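AAC3-I (Uncultured bacterium, PDB 5HMN) probably transfers an acetyl group from acetyl-coenzyme A to aminoglycoside antibiotics, as a GNAT-fold acetyltransferase linked to antibiotic resistance. Local coordinates at residues 81-86 against 116-121. Sequence-based numbering, arbitrary orientation.
Sequences RSEIYI and GAYVIF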
loop_
_atom_site.group_PDB
_atom_site.type_symbol
_atom_site.label_atom_id
_atom_site.label_comp_id
_atom_site.label_asym_id
_atom_site.label_seq_id
_atom_site.Cartn_x
_atom_site.Cartn_y
_atom_site.Cartn_z
ATOM N N ARG C 81 -9.952 -8.559 -8.079
ATOM C CA ARG C 81 -8.553 -8.650 -8.467
ATOM C C ARG C 81 -7.680 -8.159 -7.324
ATOM O O ARG C 81 -8.176 -7.568 -6.367
ATOM C CB ARG C 81 -8.287 -7.833 -9.730
ATOM C CG ARG C 81 -8.444 -6.338 -9.533
ATOM C CD ARG C 81 -8.470 -5.593 -10.855
ATOM N NE ARG C 81 -8.515 -4.148 -10.654
ATOM C CZ ARG C 81 -8.749 -3.267 -11.617
ATOM N NH1 ARG C 81 -8.967 -3.682 -12.856
ATOM N NH2 ARG C 81 -8.772 -1.970 -11.342
ATOM N N SER C 82 -6.381 -8.400 -7.419
ATOM C CA SER C 82 -5.474 -7.953 -6.375
ATOM C C SER C 82 -4.153 -7.473 -6.960
ATOM O O SER C 82 -3.741 -7.902 -8.038
ATOM C CB SER C 82 -5.231 -9.074 -5.359
ATOM O OG SER C 82 -4.545 -10.167 -5.943
ATOM N N GLU C 83 -3.501 -6.565 -6.244
ATOM C CA GLU C 83 -2.171 -6.101 -6.606
ATOM C C GLU C 83 -1.228 -6.249 -5.424
ATOM O O GLU C 83 -1.652 -6.163 -4.270
ATOM C CB GLU C 83 -2.198 -4.639 -7.049
ATOM C CG GLU C 83 -3.501 -4.185 -7.657
ATOM C CD GLU C 83 -3.557 -2.678 -7.808
ATOM O OE1 GLU C 83 -2.764 -1.982 -7.141
ATOM O OE2 GLU C 83 -4.398 -2.190 -8.592
ATOM N N ILE C 84 0.049 -6.456 -5.718
ATOM C CA ILE C 84 1.051 -6.600 -4.668
ATOM C C ILE C 84 1.905 -5.339 -4.597
ATOM O O ILE C 84 2.505 -4.916 -5.586
ATOM C CB ILE C 84 1.942 -7.833 -4.893
ATOM C CG1 ILE C 84 1.094 -9.104 -4.926
ATOM C CG2 ILE C 84 3.005 -7.936 -3.806
ATOM C CD1 ILE C 84 1.899 -10.359 -5.161
ATOM N N TYR C 85 1.927 -4.728 -3.421
ATOM C CA TYR C 85 2.721 -3.530 -3.198
ATOM C C TYR C 85 4.043 -3.872 -2.515
ATOM O O TYR C 85 4.066 -4.286 -1.359
ATOM C CB TYR C 85 1.923 -2.527 -2.361
ATOM C CG TYR C 85 2.678 -1.273 -1.983
ATOM C CD1 TYR C 85 3.416 -0.570 -2.924
ATOM C CD2 TYR C 85 2.625 -0.777 -0.691
ATOM C CE1 TYR C 85 4.097 0.582 -2.581
ATOM C CE2 TYR C 85 3.301 0.373 -0.339
ATOM C CZ TYR C 85 4.037 1.050 -1.288
ATOM O OH TYR C 85 4.714 2.202 -0.944
ATOM N N ILE C 86 5.143 -3.703 -3.238
ATOM C CA ILE C 86 6.464 -3.821 -2.635
ATOM C C ILE C 86 6.727 -2.618 -1.736
ATOM O O ILE C 86 6.819 -1.482 -2.209
ATOM C CB ILE C 86 7.571 -3.918 -3.699
ATOM C CG1 ILE C 86 7.357 -5.154 -4.576
ATOM C CG2 ILE C 86 8.936 -3.965 -3.037
ATOM C CD1 ILE C 86 8.441 -5.363 -5.628
ATOM N N GLY C 116 -3.188 -14.933 -7.813
ATOM C CA GLY C 116 -4.140 -14.371 -8.754
ATOM C C GLY C 116 -3.964 -12.877 -8.964
ATOM O O GLY C 116 -4.768 -12.245 -9.648
ATOM N N ALA C 117 -2.918 -12.314 -8.370
ATOM C CA ALA C 117 -2.606 -10.898 -8.545
ATOM C C ALA C 117 -2.253 -10.620 -9.999
ATOM O O ALA C 117 -1.605 -11.439 -10.647
ATOM C CB ALA C 117 -1.469 -10.485 -7.632
ATOM N N TYR C 118 -2.681 -9.470 -10.512
ATOM C CA TYR C 118 -2.479 -9.159 -11.922
ATOM C C TYR C 118 -1.320 -8.189 -12.128
ATOM O O TYR C 118 -0.869 -7.988 -13.255
ATOM C CB TYR C 118 -3.763 -8.590 -12.542
ATOM C CG TYR C 118 -4.046 -7.142 -12.195
ATOM C CD1 TYR C 118 -3.719 -6.119 -13.077
ATOM C CD2 TYR C 118 -4.646 -6.801 -10.992
ATOM C CE1 TYR C 118 -3.977 -4.793 -12.765
ATOM C CE2 TYR C 118 -4.906 -5.481 -10.670
ATOM C CZ TYR C 118 -4.568 -4.484 -11.559
ATOM O OH TYR C 118 -4.822 -3.174 -11.238
ATOM N N VAL C 119 -0.827 -7.598 -11.042
ATOM C CA VAL C 119 0.260 -6.632 -11.155
ATOM C C VAL C 119 1.005 -6.442 -9.831
ATOM O O VAL C 119 0.452 -6.618 -8.744
ATOM C CB VAL C 119 -0.265 -5.257 -11.665
ATOM C CG1 VAL C 119 -1.067 -4.552 -10.589
ATOM C CG2 VAL C 119 0.877 -4.373 -12.159
ATOM N N ILE C 120 2.285 -6.114 -9.942
ATOM C CA ILE C 120 3.087 -5.734 -8.794
ATOM C C ILE C 120 3.532 -4.292 -8.985
ATOM O O ILE C 120 3.990 -3.923 -10.066
ATOM C CB ILE C 120 4.312 -6.655 -8.631
ATOM C CG1 ILE C 120 3.862 -8.097 -8.384
ATOM C CG2 ILE C 120 5.207 -6.163 -7.500
ATOM C CD1 ILE C 120 5.009 -9.103 -8.377
ATOM N N PHE C 121 3.384 -3.463 -7.958
ATOM C CA PHE C 121 3.851 -2.088 -8.081
ATOM C C PHE C 121 4.715 -1.676 -6.893
ATOM O O PHE C 121 4.647 -2.260 -5.806
ATOM C CB PHE C 121 2.672 -1.122 -8.275
ATOM C CG PHE C 121 1.799 -0.956 -7.061
ATOM C CD1 PHE C 121 1.932 0.156 -6.246
ATOM C CD2 PHE C 121 0.838 -1.900 -6.744
ATOM C CE1 PHE C 121 1.126 0.322 -5.132
ATOM C CE2 PHE C 121 0.032 -1.745 -5.628
ATOM C CZ PHE C 121 0.177 -0.629 -4.821
#
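Segments 81-86 and 116-121 run side by side as parallel strands, their strand axes 4.8 Å apart at closest approach and inclined by 26°; I84 bonds through both its main-chain N and O, in two successive peptides, its N donating to V119 O and its O accepting from F121 N at 2.9 Å, and I86 N in turn donates to F121 O. Ahead of this ladder, Y118 N reaches S82 O just after the Schellman turn in which G116, with positive phi, closes helix 100-115. One face of the sheet carries E83, Y85, V119 and F121. The Y118 ring swings up beside E83, and its OH donates to OE2 at 2.9 Å, arriving from above the carboxylate plane; K76 adds a long, weak ion pair to the same oxygen. R81 lays its aliphatic CD against Y118 CE2 (3.6 Å), while its guanidinium, salt-bridged to E78, has the phenol oxygen over one face. F121 CG sits between its backbone N and carbonyl carbon (chi1 70°), which swings the ring toward Y85 and E83 OE1: the Y85 and F121 ring planes lie 20° apart but are slid so far that they barely overlap, CE1 of F121 nearing CD1 of Y85 at 3.3 Å. On the opposite face, I84, I86 and I120 pack against L108 of the helix. This is a beta-alpha-beta crossover of the GNAT fold, and beyond I120 and F121 the sheet continues antiparallel into a strand of the second subunit.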